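Local coordinates for protein periplasmic sensor hybrid histidine kinase (Anaeromyxobacter dehalogenans, PDB 4K0D) that probably senses periplasmic signals through a helical-bundle domain and autophosphorylates on histidine at the expense of ATP, starting a phosphorelay, at residues E27-H32 and R57-A62; S34-A39 and D50-A55; E90-A95 and A114-M119; A21-L26 and A64-L69; A39-P44 and T98-G103. All coordinates share one frame; numbering follows the deposited sequence. Where two conformers were deposited one is given.

Contact 1: residues E27-H32 and R57-A62; sequences ESAVLH and RRLEGA. With ZN (zinc ion), chain C.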
# COMPACT_ATOMS: atom_id res chain seq x y z
N GLU B 27 2.96 -5.56 -7.38
CA GLU B 27 4.23 -4.87 -7.69
C GLU B 27 5.43 -5.73 -7.21
O GLU B 27 6.33 -6.04 -7.99
CB GLU B 27 4.26 -3.43 -7.11
CG GLU B 27 3.50 -2.37 -7.97
CD GLU B 27 3.10 -1.04 -7.25
OE1 GLU B 27 3.58 -0.75 -6.13
OE2 GLU B 27 2.27 -0.27 -7.83
N SER B 28 5.45 -6.08 -5.93
CA SER B 28 6.52 -6.92 -5.33
C SER B 28 6.65 -8.36 -5.95
O SER B 28 7.78 -8.84 -6.27
CB SER B 28 6.29 -6.97 -3.83
OG SER B 28 7.46 -7.25 -3.10
N ALA B 29 5.54 -9.01 -6.24
CA ALA B 29 5.58 -10.38 -6.79
C ALA B 29 6.23 -10.30 -8.18
O ALA B 29 6.91 -11.20 -8.66
CB ALA B 29 4.14 -10.97 -6.87
N VAL B 30 5.99 -9.21 -8.88
CA VAL B 30 6.49 -9.07 -10.21
C VAL B 30 7.99 -8.84 -10.13
O VAL B 30 8.75 -9.52 -10.84
CB VAL B 30 5.78 -7.90 -10.98
CG1 VAL B 30 6.54 -7.52 -12.22
CG2 VAL B 30 4.42 -8.32 -11.33
N LEU B 31 8.43 -7.95 -9.23
CA LEU B 31 9.86 -7.77 -9.02
C LEU B 31 10.49 -9.09 -8.67
O LEU B 31 11.56 -9.42 -9.16
CB LEU B 31 10.14 -6.83 -7.86
CG LEU B 31 9.96 -5.37 -8.27
CD1 LEU B 31 9.92 -4.43 -7.09
CD2 LEU B 31 11.07 -4.96 -9.22
N HIS B 32 9.82 -9.84 -7.81
CA HIS B 32 10.41 -11.02 -7.20
C HIS B 32 10.57 -12.08 -8.30
O HIS B 32 11.57 -12.77 -8.33
CB HIS B 32 9.65 -11.52 -5.97
CG HIS B 32 10.34 -12.67 -5.26
ND1 HIS B 32 11.39 -12.49 -4.40
CD2 HIS B 32 10.13 -14.01 -5.32
CE1 HIS B 32 11.84 -13.66 -3.98
NE2 HIS B 32 11.08 -14.60 -4.51
N ARG B 57 4.32 -18.91 -8.18
CA ARG B 57 3.11 -19.19 -7.40
C ARG B 57 2.69 -17.97 -6.58
O ARG B 57 1.50 -17.66 -6.49
CB ARG B 57 3.31 -20.40 -6.45
CG ARG B 57 3.57 -21.71 -7.22
N ARG B 58 3.67 -17.29 -6.00
CA ARG B 58 3.40 -16.04 -5.34
C ARG B 58 2.78 -14.97 -6.28
O ARG B 58 1.83 -14.29 -5.92
CB ARG B 58 4.67 -15.54 -4.74
CG ARG B 58 4.53 -14.19 -4.17
CD ARG B 58 5.83 -13.80 -3.51
NE ARG B 58 5.89 -12.39 -3.22
CZ ARG B 58 6.99 -11.74 -2.85
NH1 ARG B 58 8.12 -12.40 -2.68
NH2 ARG B 58 6.94 -10.43 -2.65
N LEU B 59 3.29 -14.84 -7.50
CA LEU B 59 2.73 -13.90 -8.43
C LEU B 59 1.31 -14.31 -8.78
O LEU B 59 0.44 -13.46 -8.88
CB LEU B 59 3.55 -13.80 -9.70
CG LEU B 59 3.01 -12.90 -10.79
CD1 LEU B 59 2.75 -11.45 -10.32
CD2 LEU B 59 4.01 -12.92 -11.98
N GLU B 60 1.06 -15.58 -9.02
CA GLU B 60 -0.32 -15.93 -9.35
C GLU B 60 -1.27 -15.56 -8.16
O GLU B 60 -2.37 -15.07 -8.38
CB GLU B 60 -0.42 -17.43 -9.67
CG GLU B 60 0.14 -17.79 -10.99
CD GLU B 60 0.84 -19.19 -11.01
OE1 GLU B 60 0.74 -19.98 -10.06
OE2 GLU B 60 1.54 -19.48 -12.01
N GLY B 61 -0.82 -15.75 -6.93
CA GLY B 61 -1.62 -15.40 -5.74
C GLY B 61 -1.81 -13.90 -5.61
O GLY B 61 -2.90 -13.44 -5.30
N ALA B 62 -0.78 -13.11 -5.85
CA ALA B 62 -0.90 -11.65 -5.76
C ALA B 62 -1.84 -11.13 -6.84
O ALA B 62 -2.57 -10.14 -6.63
CB ALA B 62 0.45 -10.97 -5.91
ZN ZN C . 12.10 -10.71 -3.72

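Contact 2: residues S34-A39 and D50-A55; sequences SLTARA and DALQAA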
# COMPACT_ATOMS: atom_id res chain seq x y z
N SER B 34 11.17 -11.38 -11.40
CA SER B 34 12.31 -10.89 -12.13
C SER B 34 13.59 -11.17 -11.43
O SER B 34 14.55 -11.52 -12.09
CB SER B 34 12.20 -9.39 -12.37
OG SER B 34 11.44 -9.21 -13.54
N LEU B 35 13.61 -10.97 -10.13
CA LEU B 35 14.85 -11.13 -9.42
C LEU B 35 15.28 -12.59 -9.34
O LEU B 35 16.44 -12.85 -9.50
CB LEU B 35 14.77 -10.55 -8.03
CG LEU B 35 15.93 -10.81 -7.09
CD1 LEU B 35 16.12 -9.72 -6.06
CD2 LEU B 35 15.62 -12.08 -6.38
N THR B 36 14.36 -13.51 -9.11
CA THR B 36 14.71 -14.92 -9.01
C THR B 36 15.03 -15.45 -10.40
O THR B 36 15.84 -16.34 -10.56
CB THR B 36 13.58 -15.78 -8.37
OG1 THR B 36 12.34 -15.55 -9.07
CG2 THR B 36 13.40 -15.41 -6.92
N ALA B 37 14.41 -14.91 -11.44
CA ALA B 37 14.69 -15.47 -12.76
C ALA B 37 16.12 -15.13 -13.15
O ALA B 37 16.86 -15.96 -13.69
CB ALA B 37 13.75 -14.95 -13.79
N ARG B 38 16.50 -13.90 -12.86
CA ARG B 38 17.81 -13.41 -13.18
C ARG B 38 18.83 -14.19 -12.35
O ARG B 38 19.89 -14.52 -12.84
CB ARG B 38 17.88 -11.92 -12.89
CG ARG B 38 19.27 -11.32 -12.70
N ALA B 39 18.52 -14.47 -11.09
CA ALA B 39 19.57 -14.98 -10.24
C ALA B 39 19.80 -16.41 -10.69
O ALA B 39 20.91 -16.83 -10.79
CB ALA B 39 19.23 -14.93 -8.83
N ASP B 50 14.18 -23.47 -7.40
CA ASP B 50 13.05 -23.57 -6.46
C ASP B 50 12.44 -22.20 -6.22
O ASP B 50 11.24 -22.08 -6.20
CB ASP B 50 13.51 -24.11 -5.11
CG ASP B 50 13.71 -25.66 -5.12
OD1 ASP B 50 13.17 -26.35 -6.02
OD2 ASP B 50 14.35 -26.20 -4.20
N ALA B 51 13.28 -21.18 -6.01
CA ALA B 51 12.79 -19.84 -5.69
C ALA B 51 12.02 -19.23 -6.86
O ALA B 51 11.02 -18.56 -6.66
CB ALA B 51 13.95 -18.96 -5.30
N LEU B 52 12.49 -19.45 -8.09
CA LEU B 52 11.80 -18.91 -9.25
C LEU B 52 10.43 -19.54 -9.34
O LEU B 52 9.41 -18.88 -9.63
CB LEU B 52 12.58 -19.26 -10.51
CG LEU B 52 11.81 -19.06 -11.81
CD1 LEU B 52 11.36 -17.62 -11.93
CD2 LEU B 52 12.70 -19.47 -13.04
N GLN B 53 10.42 -20.84 -9.10
CA GLN B 53 9.18 -21.57 -9.04
C GLN B 53 8.24 -21.04 -7.98
O GLN B 53 7.05 -20.83 -8.24
CB GLN B 53 9.46 -23.00 -8.64
CG GLN B 53 8.60 -23.90 -9.38
CD GLN B 53 9.11 -24.04 -10.78
OE1 GLN B 53 10.29 -23.78 -11.07
NE2 GLN B 53 8.24 -24.46 -11.66
N ALA B 54 8.77 -20.88 -6.77
CA ALA B 54 7.98 -20.28 -5.71
C ALA B 54 7.52 -18.87 -6.09
O ALA B 54 6.42 -18.47 -5.76
CB ALA B 54 8.77 -20.24 -4.40
N ALA B 55 8.37 -18.08 -6.74
CA ALA B 55 8.01 -16.69 -7.09
C ALA B 55 6.85 -16.70 -8.03
O ALA B 55 6.01 -15.84 -7.98
CB ALA B 55 9.23 -15.93 -7.75

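Contact 3: residues E90-A95 and A114-M119; sequences EKAAVA and ATLPPM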
# COMPACT_ATOMS: atom_id res chain seq x y z
N GLU B 90 4.48 -14.44 -17.02
CA GLU B 90 4.86 -15.69 -16.38
C GLU B 90 5.37 -16.67 -17.42
O GLU B 90 6.29 -17.44 -17.16
CB GLU B 90 3.68 -16.35 -15.69
CG GLU B 90 3.41 -15.83 -14.31
CD GLU B 90 2.55 -16.78 -13.53
OE1 GLU B 90 3.11 -17.65 -12.85
OE2 GLU B 90 1.32 -16.65 -13.59
N LYS B 91 4.74 -16.67 -18.59
CA LYS B 91 5.04 -17.67 -19.60
C LYS B 91 6.48 -17.47 -20.08
O LYS B 91 7.24 -18.44 -20.25
CB LYS B 91 4.05 -17.59 -20.76
CG LYS B 91 4.29 -18.65 -21.83
N ALA B 92 6.87 -16.21 -20.25
CA ALA B 92 8.26 -15.88 -20.60
C ALA B 92 9.21 -16.28 -19.49
O ALA B 92 10.36 -16.69 -19.73
CB ALA B 92 8.41 -14.43 -20.86
N ALA B 93 8.75 -16.13 -18.27
CA ALA B 93 9.63 -16.43 -17.14
C ALA B 93 9.88 -17.93 -17.10
O ALA B 93 10.97 -18.34 -16.87
CB ALA B 93 9.02 -15.92 -15.83
N VAL B 94 8.83 -18.75 -17.28
CA VAL B 94 8.95 -20.19 -17.35
C VAL B 94 9.89 -20.60 -18.48
O VAL B 94 10.71 -21.52 -18.34
CB VAL B 94 7.56 -20.82 -17.53
CG1 VAL B 94 7.62 -22.33 -17.80
CG2 VAL B 94 6.77 -20.58 -16.29
N ALA B 95 9.81 -19.89 -19.60
CA ALA B 95 10.62 -20.24 -20.76
C ALA B 95 12.08 -19.90 -20.49
O ALA B 95 12.98 -20.61 -20.95
CB ALA B 95 10.13 -19.47 -21.99
N ALA B 114 16.33 -11.39 -21.96
CA ALA B 114 16.20 -10.03 -22.39
C ALA B 114 14.78 -9.70 -22.58
O ALA B 114 14.44 -8.58 -22.60
CB ALA B 114 16.93 -9.86 -23.66
N THR B 115 13.94 -10.70 -22.73
CA THR B 115 12.56 -10.50 -23.05
C THR B 115 11.71 -10.23 -21.80
O THR B 115 10.52 -10.10 -21.88
CB THR B 115 11.98 -11.62 -23.96
OG1 THR B 115 11.17 -12.49 -23.23
CG2 THR B 115 12.97 -12.45 -24.57
N LEU B 116 12.34 -10.10 -20.67
CA LEU B 116 11.64 -10.04 -19.43
C LEU B 116 11.50 -8.64 -18.94
O LEU B 116 10.42 -8.20 -18.70
CB LEU B 116 12.33 -10.85 -18.37
CG LEU B 116 12.22 -12.35 -18.40
CD1 LEU B 116 12.37 -12.81 -17.02
CD2 LEU B 116 10.94 -12.84 -18.97
N PRO B 117 12.60 -7.98 -18.77
CA PRO B 117 12.56 -6.60 -18.27
C PRO B 117 11.57 -5.64 -18.97
O PRO B 117 11.01 -4.80 -18.28
CB PRO B 117 13.98 -6.12 -18.46
CG PRO B 117 14.80 -7.38 -18.32
CD PRO B 117 13.97 -8.41 -19.05
N PRO B 118 11.40 -5.74 -20.31
CA PRO B 118 10.45 -4.82 -20.95
C PRO B 118 9.07 -5.08 -20.41
O PRO B 118 8.32 -4.15 -20.20
CB PRO B 118 10.48 -5.23 -22.43
CG PRO B 118 11.67 -6.05 -22.63
CD PRO B 118 12.16 -6.55 -21.28
N MSE B 119 8.75 -6.36 -20.22
CA MSE B 119 7.43 -6.76 -19.77
C MSE B 119 7.26 -6.39 -18.34
O MSE B 119 6.20 -5.91 -17.95
CB MSE B 119 7.24 -8.25 -19.94
CG MSE B 119 7.45 -8.68 -21.37
SE MSE B 119 7.45 -10.65 -21.54
CE MSE B 119 5.58 -11.06 -21.81

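Contact 4: residues A21-L26 and A64-L69; sequences AAAASL and ARFAAL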
# COMPACT_ATOMS: atom_id res chain seq x y z
N ALA B 21 -2.73 -2.43 -0.53
CA ALA B 21 -1.81 -3.46 -0.12
C ALA B 21 -1.68 -4.46 -1.25
O ALA B 21 -0.59 -4.94 -1.53
CB ALA B 21 -2.29 -4.15 1.18
N ALA B 22 -2.79 -4.76 -1.90
CA ALA B 22 -2.82 -5.76 -2.94
C ALA B 22 -2.10 -5.28 -4.22
O ALA B 22 -1.53 -6.06 -4.97
CB ALA B 22 -4.27 -6.15 -3.25
N ALA B 23 -2.12 -3.97 -4.44
CA ALA B 23 -1.39 -3.34 -5.50
C ALA B 23 0.13 -3.42 -5.22
O ALA B 23 0.91 -3.83 -6.11
CB ALA B 23 -1.83 -1.89 -5.65
N ALA B 24 0.55 -3.03 -4.02
CA ALA B 24 1.98 -3.10 -3.68
C ALA B 24 2.46 -4.53 -3.76
O ALA B 24 3.58 -4.81 -4.23
CB ALA B 24 2.25 -2.54 -2.30
N SER B 25 1.63 -5.44 -3.30
CA SER B 25 2.01 -6.83 -3.23
C SER B 25 2.19 -7.44 -4.61
O SER B 25 3.07 -8.29 -4.81
CB SER B 25 0.95 -7.62 -2.50
OG SER B 25 1.48 -8.03 -1.26
N LEU B 26 1.38 -7.00 -5.58
CA LEU B 26 1.52 -7.48 -6.93
C LEU B 26 2.80 -6.87 -7.54
O LEU B 26 3.61 -7.57 -8.13
CB LEU B 26 0.29 -7.11 -7.75
CG LEU B 26 0.31 -7.40 -9.27
CD1 LEU B 26 0.60 -8.94 -9.63
CD2 LEU B 26 -1.06 -7.03 -9.87
N ALA B 64 -4.32 -12.70 -8.07
CA ALA B 64 -5.67 -13.12 -7.74
C ALA B 64 -6.21 -12.21 -6.65
O ALA B 64 -7.34 -11.72 -6.77
CB ALA B 64 -5.72 -14.61 -7.35
N ARG B 65 -5.41 -11.88 -5.62
CA ARG B 65 -5.88 -10.93 -4.60
C ARG B 65 -6.21 -9.58 -5.20
O ARG B 65 -7.15 -8.94 -4.80
CB ARG B 65 -4.86 -10.74 -3.49
CG ARG B 65 -4.64 -12.00 -2.64
CD ARG B 65 -3.38 -11.84 -1.77
NE ARG B 65 -3.36 -10.58 -0.98
CZ ARG B 65 -2.39 -9.67 -1.05
NH1 ARG B 65 -1.36 -9.88 -1.87
NH2 ARG B 65 -2.42 -8.55 -0.29
N PHE B 66 -5.39 -9.13 -6.14
CA PHE B 66 -5.62 -7.83 -6.72
C PHE B 66 -6.84 -7.81 -7.61
O PHE B 66 -7.59 -6.84 -7.60
CB PHE B 66 -4.42 -7.41 -7.53
CG PHE B 66 -4.58 -6.06 -8.18
CD1 PHE B 66 -4.44 -4.92 -7.43
CD2 PHE B 66 -4.77 -5.96 -9.55
CE1 PHE B 66 -4.53 -3.67 -8.05
CE2 PHE B 66 -4.85 -4.75 -10.18
CZ PHE B 66 -4.74 -3.60 -9.43
N ALA B 67 -7.04 -8.86 -8.38
CA ALA B 67 -8.20 -8.99 -9.23
C ALA B 67 -9.51 -9.04 -8.40
O ALA B 67 -10.57 -8.66 -8.90
CB ALA B 67 -8.08 -10.22 -10.06
N ALA B 68 -9.43 -9.49 -7.16
CA ALA B 68 -10.66 -9.71 -6.37
C ALA B 68 -11.27 -8.43 -5.84
O ALA B 68 -12.46 -8.40 -5.53
CB ALA B 68 -10.41 -10.65 -5.23
N LEU B 69 -10.47 -7.37 -5.70
CA LEU B 69 -10.96 -6.17 -5.00
C LEU B 69 -11.68 -5.20 -5.95
O LEU B 69 -11.28 -5.09 -7.11
CB LEU B 69 -9.80 -5.45 -4.33
CG LEU B 69 -9.19 -6.24 -3.20
CD1 LEU B 69 -7.81 -5.67 -2.69
CD2 LEU B 69 -10.21 -6.39 -2.04

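Contact 5: residues A39-P44 and T98-G103; sequences AYALTP and TAVATG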
# COMPACT_ATOMS: atom_id res chain seq x y z
N ALA B 39 18.52 -14.47 -11.09
CA ALA B 39 19.57 -14.98 -10.24
C ALA B 39 19.80 -16.41 -10.69
O ALA B 39 20.91 -16.83 -10.79
CB ALA B 39 19.23 -14.93 -8.83
N TYR B 40 18.73 -17.11 -11.01
CA TYR B 40 18.81 -18.45 -11.55
C TYR B 40 19.66 -18.52 -12.81
O TYR B 40 20.50 -19.40 -12.94
CB TYR B 40 17.42 -18.96 -11.86
CG TYR B 40 17.39 -20.39 -12.34
CD1 TYR B 40 18.10 -21.39 -11.70
CD2 TYR B 40 16.61 -20.74 -13.40
CE1 TYR B 40 18.07 -22.72 -12.16
CE2 TYR B 40 16.54 -22.03 -13.85
CZ TYR B 40 17.27 -23.02 -13.23
OH TYR B 40 17.16 -24.29 -13.71
N ALA B 41 19.41 -17.62 -13.75
CA ALA B 41 20.11 -17.63 -15.01
C ALA B 41 21.59 -17.33 -14.77
O ALA B 41 22.43 -17.96 -15.36
CB ALA B 41 19.50 -16.63 -15.93
N LEU B 42 21.91 -16.43 -13.84
CA LEU B 42 23.30 -16.14 -13.54
C LEU B 42 24.00 -17.32 -12.91
O LEU B 42 25.18 -17.57 -13.18
CB LEU B 42 23.46 -14.98 -12.60
CG LEU B 42 23.07 -13.69 -13.30
CD1 LEU B 42 23.12 -12.50 -12.33
CD2 LEU B 42 23.99 -13.49 -14.51
N THR B 43 23.30 -18.02 -12.03
CA THR B 43 23.95 -19.03 -11.21
C THR B 43 23.02 -20.21 -11.04
O THR B 43 22.34 -20.32 -10.02
CB THR B 43 24.35 -18.46 -9.84
OG1 THR B 43 25.21 -17.32 -10.03
CG2 THR B 43 25.11 -19.48 -9.06
N PRO B 44 22.97 -21.07 -12.04
CA PRO B 44 22.00 -22.17 -12.06
C PRO B 44 22.27 -23.13 -10.92
O PRO B 44 23.31 -23.78 -10.84
CB PRO B 44 22.22 -22.81 -13.44
CG PRO B 44 22.80 -21.65 -14.28
CD PRO B 44 23.69 -20.95 -13.32
N THR B 98 13.14 -22.77 -18.06
CA THR B 98 13.17 -24.05 -18.70
C THR B 98 14.42 -24.08 -19.59
O THR B 98 15.09 -25.10 -19.76
CB THR B 98 11.85 -24.24 -19.47
OG1 THR B 98 11.51 -25.62 -19.52
CG2 THR B 98 11.96 -23.72 -20.88
N ALA B 99 14.78 -22.93 -20.13
CA ALA B 99 15.95 -22.86 -20.98
C ALA B 99 17.23 -23.08 -20.17
O ALA B 99 18.11 -23.83 -20.57
CB ALA B 99 16.00 -21.54 -21.69
N VAL B 100 17.34 -22.41 -19.03
CA VAL B 100 18.45 -22.62 -18.15
C VAL B 100 18.43 -24.07 -17.75
O VAL B 100 19.43 -24.74 -17.81
CB VAL B 100 18.41 -21.68 -16.94
CG1 VAL B 100 19.51 -22.05 -15.94
CG2 VAL B 100 18.57 -20.20 -17.40
N ALA B 101 17.29 -24.61 -17.39
CA ALA B 101 17.30 -25.97 -16.88
C ALA B 101 17.74 -27.02 -17.92
O ALA B 101 18.50 -27.91 -17.59
CB ALA B 101 15.93 -26.37 -16.29
N THR B 102 17.22 -26.94 -19.13
CA THR B 102 17.42 -27.98 -20.13
C THR B 102 18.76 -27.82 -20.77
O THR B 102 19.11 -28.59 -21.66
CB THR B 102 16.44 -27.86 -21.27
OG1 THR B 102 16.60 -26.57 -21.87
CG2 THR B 102 15.00 -28.02 -20.80
N GLY B 103 19.53 -26.82 -20.36
CA GLY B 103 20.93 -26.80 -20.76
C GLY B 103 21.18 -25.91 -21.94
O GLY B 103 22.05 -26.18 -22.78

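Contact 1: residues E27-H32 and R57-A62
At the zinc site on one flank of the helical bundle, His32 and Arg58 meet where helix 16-42 runs antiparallel to helix 46-68, the local axes 8.7 Å apart. His32 binds the zinc ion through ND1 at 2.0 Å; Asp10 and Glu14 of the second subunit bind the same ion. The imidazole reaches the metal with CG anti to the backbone N (chi1 -175°). Arg58, extended from CG to NE, runs across the ring at about a right angle and sets NH1 over one face, toward its rim, 3.4 Å from His32 CG, with the ring and guanidinium planes 28° apart. Its NH2 lies 3.3 Å from Ser28 OG, which approaches the guanidinium edge, and makes a salt bridge to Glu14 of the second subunit. Behind this polar edge the interface is apolar and close-fitting. Ala29 suits its inward place because a single methyl lets Ala29 CB come within 3.6 Å of Leu59 CA, and Ala62 CB meets Ala29 CB at 3.8 Å. Val30 CG2 rests on Leu59 CD1 at 3.7 Å. Glu14 of the second subunit is thus gripped by both zinc and Arg58, so the chemistry ties the two subunits together and probably offsets part of the carboxylates' negative charge.

Contact 2: residues S34-A39 and D50-A55
This is a buried, close-packed pairing in which Thr36 fits against Ala51, Leu52 and Ala55, in the antiparallel hairpin that helices 16-42 and 46-68 form within the helical bundle. At an axis separation of 8.4 Å (157°, antiparallel), small residues such as Ala51 and Ala55 suit the facing positions. Thr36 fills the middle. Its hydroxyl sits between the backbone N and the carbonyl carbon (chi1 53°), the crowded position, from which OG1 can turn back along its own helix and hydrogen-bond to His32 O. That internal bond lets a polar atom live in an apolar seam, where OG1 lies 3.4 Å from Ala55 CB and just as near to Leu52 CA. The other branch, CG2, lies beside the backbone N and meets Ala51 CB of the opposing helix at 3.9 Å. One beta-branched side chain therefore serves two purposes: its methyl packs and its hydroxyl is satisfied by the helix that carries it. Were an alanine to stand here, His32 O would probably lose its side-chain donor and a gap would be likely to open beside Ala51 and Ala55. Ala55 also packs on the zinc ligand His32, so the seam borders the metal site. Leu52 leaves its backbone along the flank of the opposing helix, and its side chain also packs on Tyr40. Ala37 packs in addition against Leu96 of helix 73-102. Across the seam, Leu52 CD1 touches Ala37 CB at 4.0 Å.

Contact 3: residues E90-A95 and A114-M119
The backbones of Ala92 and Leu116 come nearest here, with CA atoms 6.8 Å apart, where helix 73-102 of the helical bundle passes the turn that leads into helix 117-145. At that distance the gap has to be bridged by side chains, and most of the bridging comes from the second segment, because Ala92 offers a single methyl. Leu116 makes the closest approach. With CG anti to the carbonyl carbon (chi1 -75°), the chain swings in so that CD2 lies 3.5 Å from Ala92 CB, a close methyl-to-methyl contact, although CB itself does not aim directly at the helix. Met119, modelled as selenomethionine, comes to the same methyl from the next turn. It is bent at its last torsion (chi3 88°), with SE resting 4.0 Å from Ala92 CB. The flexible, unbranched chain of a methionine suits such a place, since it can follow the helix surface, and it also packs on Pro88 and Phe89 of helix 73-102. Thr115 makes a lighter contact, its OG1 4.1 Å from Ala92 CB, while the same hydroxyl makes a weak hydrogen bond to Arg112 O. Leu116 also packs on Ala37 of helix 16-42, which seats the turn against the core; Ala93, on helix 73-102 itself, packs on Leu56 of helix 46-68. Beyond the methyl of Ala92, Leu116 CD2 extends to lie 4.0 Å from the backbone Ala93 N.

Contact 4: residues A21-L26 and A64-L69
Phe66 and Leu69 form the bumps of this contact, and the low, alanine-rich surface around Ala22 and Ala23 receives them. Phe66 leaves its helix with CG anti to the backbone N (chi1 180°), which lays the ring along the inner side of the opposing helix. There Phe66 CD1 comes 3.9 Å from Ala23 CA, and Phe66 CE1 meets Ala23 CB at 4.0 Å. Leu26, one turn further on, closes the end of this shallow hollow: its side chain crosses that of Phe66 at about a right angle, with Leu26 CD2 3.9 Å from Phe66 CD2. In return the small bump of Ala22 enters between Phe66 and Leu69, its CB meeting Leu69 CD1 at 3.6 Å. On the outer flank Arg65 bends at chi3 and curls over the helix, so that Ser25 CB lies at the edge of its guanidinium, 3.3 Å from Arg65 NH1, and Ala22 CB lies above one face, toward its rim. This is contact of shape, as no hydrogen bond joins Ser25 to the arginine. Deeper in, Phe130 meets the Phe66 ring edge-to-face, and Lys71 makes a cation-pi contact with it while bonding Phe66 O and Leu69 O. Alanines facing one large aromatic are consistent with the short distance of 8.7 Å between the local axes, the close antiparallel helix pairing of a helical-bundle sensor domain.

Contact 5: residues A39-P44 and T98-G103
A CH-pi contact leads this surface pairing: Val100 lays CG1 over one face of the Tyr40 ring, 3.9 Å from the ring centroid and 23° off the ring normal, displaced toward the rim. The ring is presented there because Tyr40 holds CG anti to its backbone N (chi1 -176°), which carries the aromatic out to the neighbouring helix. Apolar contacts surround this one. The second branch of the valine, Val100 CG2, packs 3.8 Å from Ala41 CA, where an alanine keeps the helix surface low, and Pro44 crosses the valine at about a right angle, with Pro44 CG 3.7 Å from Val100 CG1. A beta-branched residue suits this place because its two methyls divide between ring and proline on one hand and the alanine on the other. Beyond the ring, Tyr40 OH reaches Ala101 CB at 3.5 Å. With an alanine in place of Tyr40, Val100 CG1 would probably lose the face it rests on and a gap would be likely to open next to Ala101. Hydrogen bonds act within the second segment: Thr102 OG1 gives one to Thr98 O at 3.0 Å, while Thr102 N reaches the same oxygen from the opposite face of its plane. Gly103 leaves helical geometry in a Schellman motif, its positive phi being easy for a residue without a side chain. The contact joins the C-terminal ends of helices 16-42 and 73-102; Arg48, Met49 and Leu52 of helix 46-68 pack on Tyr40, and Ile109 of helix 106-114 packs on Val100.

Overall arrangement
Contacts 4, 1, 2 and 5 follow one another along helix 16-42, with each neighbouring pair of centres about 10 Å apart and contacts 4 and 5 about 29 Å apart by centres. The first three join that helix to helix 46-68 as successive levels of one antiparallel hairpin, the segments of contact 2 lying innermost in sequence and those of contact 4 outermost. Contact 5 passes instead to helix 73-102, and contact 3 connects this helix to the start of helix 117-145, about 12 Å from contact 2 by centres. Together they draw the long helices into one bundle, whose zinc site at contact 1 links it to the second subunit.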